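Local atomic coordinates of beta-N-acetylhexosaminidase (PDB entry 5BZA), a protein that probably hydrolyses terminal non-reducing N-acetyl-D-hexosamine residues from N-acetyl-beta-D-hexosaminides, as a thermostable glycoside hydrolase of family 3. Residues F58-L72 and M103-V115. Residues are numbered along the deposited sequence; the frame is centred on the assembly and turned at random.
Sequences FIVSSDHEGGQLEVL and MNTLGFNMVFAPV
The side-chain amide of Asn109 grips the backbone of Phe58 and Val60. Its OD1 accepts from Val60 N at 2.8 Å, and its ND2 donates to Phe58 O, which lies close to the amide plane. The contact joins neighbouring parallel strands 59-62 and 110-111 of the TIM-barrel domain, linked by helix 89-106 in a beta-alpha-beta crossover. Chi1 of 45° sets CG of Asn109 between its own N and C, turning the amide back toward strand 59-62. A leucine here would probably leave Val60 N without its acceptor and Phe58 O without this donor. Val60 O takes two further bonds, from Asn109 N and Met110 N. Farther along, Phe112 N donates to Ser62 O at 3.0 Å in a nearly straight bond (170°). A water bridges Ser62 OG and Met110 O. Ser62 OG also accepts from His64 N in an ST turn.

Ser61 lies over one face of the Phe112 ring, its CB 4.0 Å from the centroid in a CH-pi contact. Asp63 OD1 meets the edge of that ring. On the other side of the strands, Val60 CG1 packs on Phe108 CD1, and Leu72 reaches both Phe108 and Met103. The Val115 side chain lies beside the metal-binding residues Asp117 and His161. Its CG2 meets the Glu65 carboxylate, whose OE2, salt-bridged to Lys160 and Arg130, is 3.6 Å from Val115 CG2.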
loop_
_atom_site.group_PDB
_atom_site.type_symbol
_atom_site.label_atom_id
_atom_site.label_comp_id
_atom_site.label_asym_id
_atom_site.label_seq_id
_atom_site.Cartn_x
_atom_site.Cartn_y
_atom_site.Cartn_z
ATOM N N PHE B 58 -15.855 -11.213 12.197
ATOM C CA PHE B 58 -15.887 -9.815 12.560
ATOM C C PHE B 58 -16.176 -9.012 11.304
ATOM O O PHE B 58 -15.734 -9.390 10.227
ATOM C CB PHE B 58 -14.565 -9.329 13.142
ATOM C CG PHE B 58 -14.092 -10.084 14.335
ATOM C CD1 PHE B 58 -13.251 -11.210 14.180
ATOM C CD2 PHE B 58 -14.426 -9.647 15.621
ATOM C CE1 PHE B 58 -12.764 -11.889 15.289
ATOM C CE2 PHE B 58 -13.956 -10.314 16.732
ATOM C CZ PHE B 58 -13.112 -11.450 16.579
ATOM N N ILE B 59 -16.888 -7.896 11.458
ATOM C CA ILE B 59 -16.905 -6.838 10.469
ATOM C C ILE B 59 -15.672 -5.979 10.741
ATOM O O ILE B 59 -15.519 -5.463 11.863
ATOM C CB ILE B 59 -18.200 -5.967 10.565
ATOM C CG1 ILE B 59 -19.431 -6.870 10.496
ATOM C CG2 ILE B 59 -18.218 -4.910 9.447
ATOM C CD1 ILE B 59 -20.707 -6.185 10.856
ATOM N N VAL B 60 -14.801 -5.835 9.733
ATOM C CA VAL B 60 -13.523 -5.143 9.887
ATOM C C VAL B 60 -13.503 -3.928 8.982
ATOM O O VAL B 60 -13.664 -4.063 7.755
ATOM C CB VAL B 60 -12.274 -6.051 9.528
ATOM C CG1 VAL B 60 -10.944 -5.271 9.696
ATOM C CG2 VAL B 60 -12.267 -7.325 10.366
ATOM N N SER B 61 -13.289 -2.745 9.567
ATOM C CA SER B 61 -13.498 -1.529 8.827
ATOM C C SER B 61 -12.341 -0.541 9.024
ATOM O O SER B 61 -11.553 -0.647 9.981
ATOM C CB SER B 61 -14.839 -0.885 9.282
ATOM O OG SER B 61 -15.247 0.087 8.347
ATOM N N SER B 62 -12.272 0.450 8.140
ATOM C CA SER B 62 -11.355 1.575 8.287
ATOM C C SER B 62 -12.067 2.877 7.933
ATOM O O SER B 62 -13.162 2.850 7.325
ATOM C CB SER B 62 -10.146 1.412 7.375
ATOM O OG SER B 62 -10.551 1.721 6.044
ATOM N N ASP B 63 -11.409 3.996 8.239
ATOM C CA ASP B 63 -11.884 5.309 7.813
ATOM C C ASP B 63 -11.188 5.782 6.545
ATOM O O ASP B 63 -10.997 6.990 6.350
ATOM C CB ASP B 63 -11.668 6.384 8.890
ATOM C CG ASP B 63 -12.586 6.238 10.071
ATOM O OD1 ASP B 63 -13.716 5.758 9.886
ATOM O OD2 ASP B 63 -12.185 6.660 11.182
ATOM N N HIS B 64 -10.795 4.858 5.689
ATOM C CA HIS B 64 -10.044 5.253 4.529
ATOM C C HIS B 64 -10.956 5.780 3.439
ATOM O O HIS B 64 -11.384 5.041 2.563
ATOM C CB HIS B 64 -9.161 4.101 3.994
ATOM C CG HIS B 64 -8.173 4.560 2.966
ATOM N ND1 HIS B 64 -6.897 4.961 3.289
ATOM C CD2 HIS B 64 -8.318 4.796 1.641
ATOM C CE1 HIS B 64 -6.281 5.373 2.195
ATOM N NE2 HIS B 64 -7.123 5.292 1.182
ATOM N N GLU B 65 -11.216 7.092 3.476
ATOM C CA GLU B 65 -12.158 7.724 2.563
ATOM C C GLU B 65 -11.561 8.023 1.224
ATOM O O GLU B 65 -12.277 8.139 0.205
ATOM C CB GLU B 65 -12.690 9.050 3.149
ATOM C CG GLU B 65 -13.550 8.891 4.387
ATOM C CD GLU B 65 -14.024 10.233 5.001
ATOM O OE1 GLU B 65 -13.766 11.323 4.457
ATOM O OE2 GLU B 65 -14.697 10.167 6.045
ATOM N N GLY B 66 -10.257 8.256 1.245
ATOM C CA GLY B 66 -9.603 8.852 0.098
ATOM C C GLY B 66 -9.576 10.354 0.347
ATOM O O GLY B 66 -10.417 10.898 1.083
ATOM N N GLY B 67 -8.626 11.033 -0.269
ATOM C CA GLY B 67 -8.457 12.455 -0.056
ATOM C C GLY B 67 -7.934 12.809 1.318
ATOM O O GLY B 67 -6.843 12.378 1.730
ATOM N N GLN B 68 -8.715 13.615 2.021
ATOM C CA GLN B 68 -8.284 14.188 3.267
ATOM C C GLN B 68 -8.071 13.078 4.338
ATOM O O GLN B 68 -7.071 13.062 5.048
ATOM C CB GLN B 68 -9.320 15.238 3.674
ATOM C CG GLN B 68 -8.948 16.202 4.753
ATOM C CD GLN B 68 -10.088 17.205 5.010
ATOM O OE1 GLN B 68 -10.658 17.797 4.075
ATOM N NE2 GLN B 68 -10.481 17.328 6.278
ATOM N N LEU B 69 -9.009 12.151 4.478
ATOM C CA LEU B 69 -8.814 11.035 5.427
ATOM C C LEU B 69 -8.307 9.782 4.700
ATOM O O LEU B 69 -9.078 9.058 4.062
ATOM C CB LEU B 69 -10.109 10.680 6.165
ATOM C CG LEU B 69 -10.480 11.450 7.423
ATOM C CD1 LEU B 69 -10.189 12.904 7.230
ATOM C CD2 LEU B 69 -11.980 11.301 7.734
ATOM N N GLU B 70 -7.017 9.501 4.836
ATOM C CA GLU B 70 -6.401 8.308 4.231
ATOM C C GLU B 70 -5.564 7.661 5.331
ATOM O O GLU B 70 -4.719 8.304 5.909
ATOM C CB GLU B 70 -5.556 8.692 2.991
ATOM C CG GLU B 70 -6.433 8.939 1.726
ATOM C CD GLU B 70 -5.695 9.459 0.504
ATOM O OE1 GLU B 70 -4.598 10.035 0.677
ATOM O OE2 GLU B 70 -6.199 9.262 -0.649
ATOM N N VAL B 71 -5.834 6.402 5.649
ATOM C CA VAL B 71 -5.144 5.744 6.751
ATOM C C VAL B 71 -4.428 4.462 6.290
ATOM O O VAL B 71 -3.590 3.935 7.000
ATOM C CB VAL B 71 -6.102 5.411 7.854
ATOM C CG1 VAL B 71 -6.668 6.722 8.443
ATOM C CG2 VAL B 71 -7.202 4.513 7.317
ATOM N N LEU B 72 -4.754 3.999 5.088
ATOM C CA LEU B 72 -4.176 2.786 4.537
ATOM C C LEU B 72 -3.093 3.141 3.522
ATOM O O LEU B 72 -3.374 3.664 2.441
ATOM C CB LEU B 72 -5.248 1.923 3.878
ATOM C CG LEU B 72 -6.373 1.357 4.746
ATOM C CD1 LEU B 72 -7.353 0.488 3.935
ATOM C CD2 LEU B 72 -5.783 0.589 5.937
ATOM N N MET B 103 -8.490 -3.256 -0.113
ATOM C CA MET B 103 -8.947 -3.417 1.268
ATOM C C MET B 103 -9.376 -4.849 1.550
ATOM O O MET B 103 -8.997 -5.458 2.577
ATOM C CB MET B 103 -10.149 -2.477 1.568
ATOM C CG MET B 103 -9.839 -1.006 1.630
ATOM S SD MET B 103 -11.292 0.135 1.573
ATOM C CE MET B 103 -10.409 1.692 1.367
ATOM N N ASN B 104 -10.191 -5.377 0.637
ATOM C CA ASN B 104 -10.726 -6.722 0.756
ATOM C C ASN B 104 -9.557 -7.703 0.765
ATOM O O ASN B 104 -9.599 -8.690 1.503
ATOM C CB ASN B 104 -11.686 -7.073 -0.391
ATOM C CG ASN B 104 -12.177 -8.541 -0.321
ATOM O OD1 ASN B 104 -11.544 -9.466 -0.849
ATOM N ND2 ASN B 104 -13.290 -8.746 0.331
ATOM N N THR B 105 -8.532 -7.450 -0.069
ATOM C CA THR B 105 -7.370 -8.347 -0.109
ATOM C C THR B 105 -6.658 -8.322 1.225
ATOM O O THR B 105 -6.154 -9.349 1.688
ATOM C CB THR B 105 -6.360 -7.969 -1.225
ATOM O OG1 THR B 105 -7.020 -7.950 -2.486
ATOM C CG2 THR B 105 -5.220 -8.970 -1.297
ATOM N N LEU B 106 -6.578 -7.144 1.850
ATOM C CA LEU B 106 -5.869 -7.076 3.125
ATOM C C LEU B 106 -6.569 -7.803 4.252
ATOM O O LEU B 106 -5.914 -8.242 5.199
ATOM C CB LEU B 106 -5.627 -5.638 3.537
ATOM C CG LEU B 106 -4.690 -4.792 2.683
ATOM C CD1 LEU B 106 -4.837 -3.334 3.170
ATOM C CD2 LEU B 106 -3.243 -5.310 2.833
ATOM N N GLY B 107 -7.891 -7.933 4.139
ATOM C CA GLY B 107 -8.722 -8.507 5.175
ATOM C C GLY B 107 -9.840 -7.570 5.661
ATOM O O GLY B 107 -10.617 -7.972 6.519
ATOM N N PHE B 108 -9.941 -6.342 5.150
ATOM C CA PHE B 108 -11.090 -5.481 5.526
ATOM C C PHE B 108 -12.380 -6.006 4.840
ATOM O O PHE B 108 -12.297 -6.727 3.853
ATOM C CB PHE B 108 -10.808 -4.014 5.158
ATOM C CG PHE B 108 -9.745 -3.368 6.016
ATOM C CD1 PHE B 108 -10.078 -2.745 7.226
ATOM C CD2 PHE B 108 -8.383 -3.457 5.647
ATOM C CE1 PHE B 108 -9.083 -2.153 8.033
ATOM C CE2 PHE B 108 -7.371 -2.894 6.441
ATOM C CZ PHE B 108 -7.719 -2.242 7.639
ATOM N N ASN B 109 -13.564 -5.782 5.407
ATOM C CA ASN B 109 -14.777 -6.081 4.634
ATOM C C ASN B 109 -15.833 -4.962 4.677
ATOM O O ASN B 109 -16.889 -5.058 4.035
ATOM C CB ASN B 109 -15.396 -7.408 5.095
ATOM C CG ASN B 109 -15.452 -7.535 6.592
ATOM O OD1 ASN B 109 -15.902 -6.616 7.281
ATOM N ND2 ASN B 109 -14.999 -8.688 7.122
ATOM N N MET B 110 -15.490 -3.848 5.324
ATOM C CA MET B 110 -16.361 -2.676 5.346
ATOM C C MET B 110 -15.450 -1.472 5.248
ATOM O O MET B 110 -14.288 -1.547 5.613
ATOM C CB MET B 110 -17.215 -2.620 6.622
ATOM C CG MET B 110 -18.177 -1.406 6.687
ATOM S SD MET B 110 -19.344 -1.476 8.079
ATOM C CE MET B 110 -20.510 -2.695 7.455
ATOM N N VAL B 111 -15.966 -0.381 4.711
ATOM C CA VAL B 111 -15.299 0.884 4.787
ATOM C C VAL B 111 -16.330 1.938 5.275
ATOM O O VAL B 111 -17.491 1.963 4.861
ATOM C CB VAL B 111 -14.692 1.272 3.429
ATOM C CG1 VAL B 111 -15.815 1.514 2.379
ATOM C CG2 VAL B 111 -13.745 2.468 3.576
ATOM N N PHE B 112 -15.876 2.818 6.159
ATOM C CA PHE B 112 -16.719 3.896 6.650
ATOM C C PHE B 112 -16.614 5.024 5.620
ATOM O O PHE B 112 -16.031 6.082 5.895
ATOM C CB PHE B 112 -16.293 4.331 8.055
ATOM C CG PHE B 112 -16.605 3.313 9.125
ATOM C CD1 PHE B 112 -17.541 2.334 8.914
ATOM C CD2 PHE B 112 -15.983 3.369 10.366
ATOM C CE1 PHE B 112 -17.869 1.406 9.915
ATOM C CE2 PHE B 112 -16.299 2.437 11.379
ATOM C CZ PHE B 112 -17.247 1.445 11.137
ATOM N N ALA B 113 -17.196 4.760 4.448
ATOM C CA ALA B 113 -17.256 5.681 3.330
ATOM C C ALA B 113 -18.322 5.130 2.372
ATOM O O ALA B 113 -18.685 3.961 2.499
ATOM C CB ALA B 113 -15.932 5.783 2.650
ATOM N N PRO B 114 -18.849 5.952 1.445
ATOM C CA PRO B 114 -18.588 7.372 1.161
ATOM C C PRO B 114 -19.318 8.379 2.078
ATOM O O PRO B 114 -20.334 8.078 2.699
ATOM C CB PRO B 114 -19.094 7.534 -0.284
ATOM C CG PRO B 114 -20.236 6.611 -0.346
ATOM C CD PRO B 114 -19.874 5.411 0.529
ATOM N N VAL B 115 -18.729 9.566 2.162
ATOM C CA VAL B 115 -19.338 10.758 2.723
ATOM C C VAL B 115 -20.363 11.281 1.749
ATOM O O VAL B 115 -20.017 11.589 0.581
ATOM C CB VAL B 115 -18.287 11.850 2.975
ATOM C CG1 VAL B 115 -18.966 13.269 3.194
ATOM C CG2 VAL B 115 -17.401 11.434 4.121
HETATM O O HOH W 1 -11.738 -0.406 4.949
#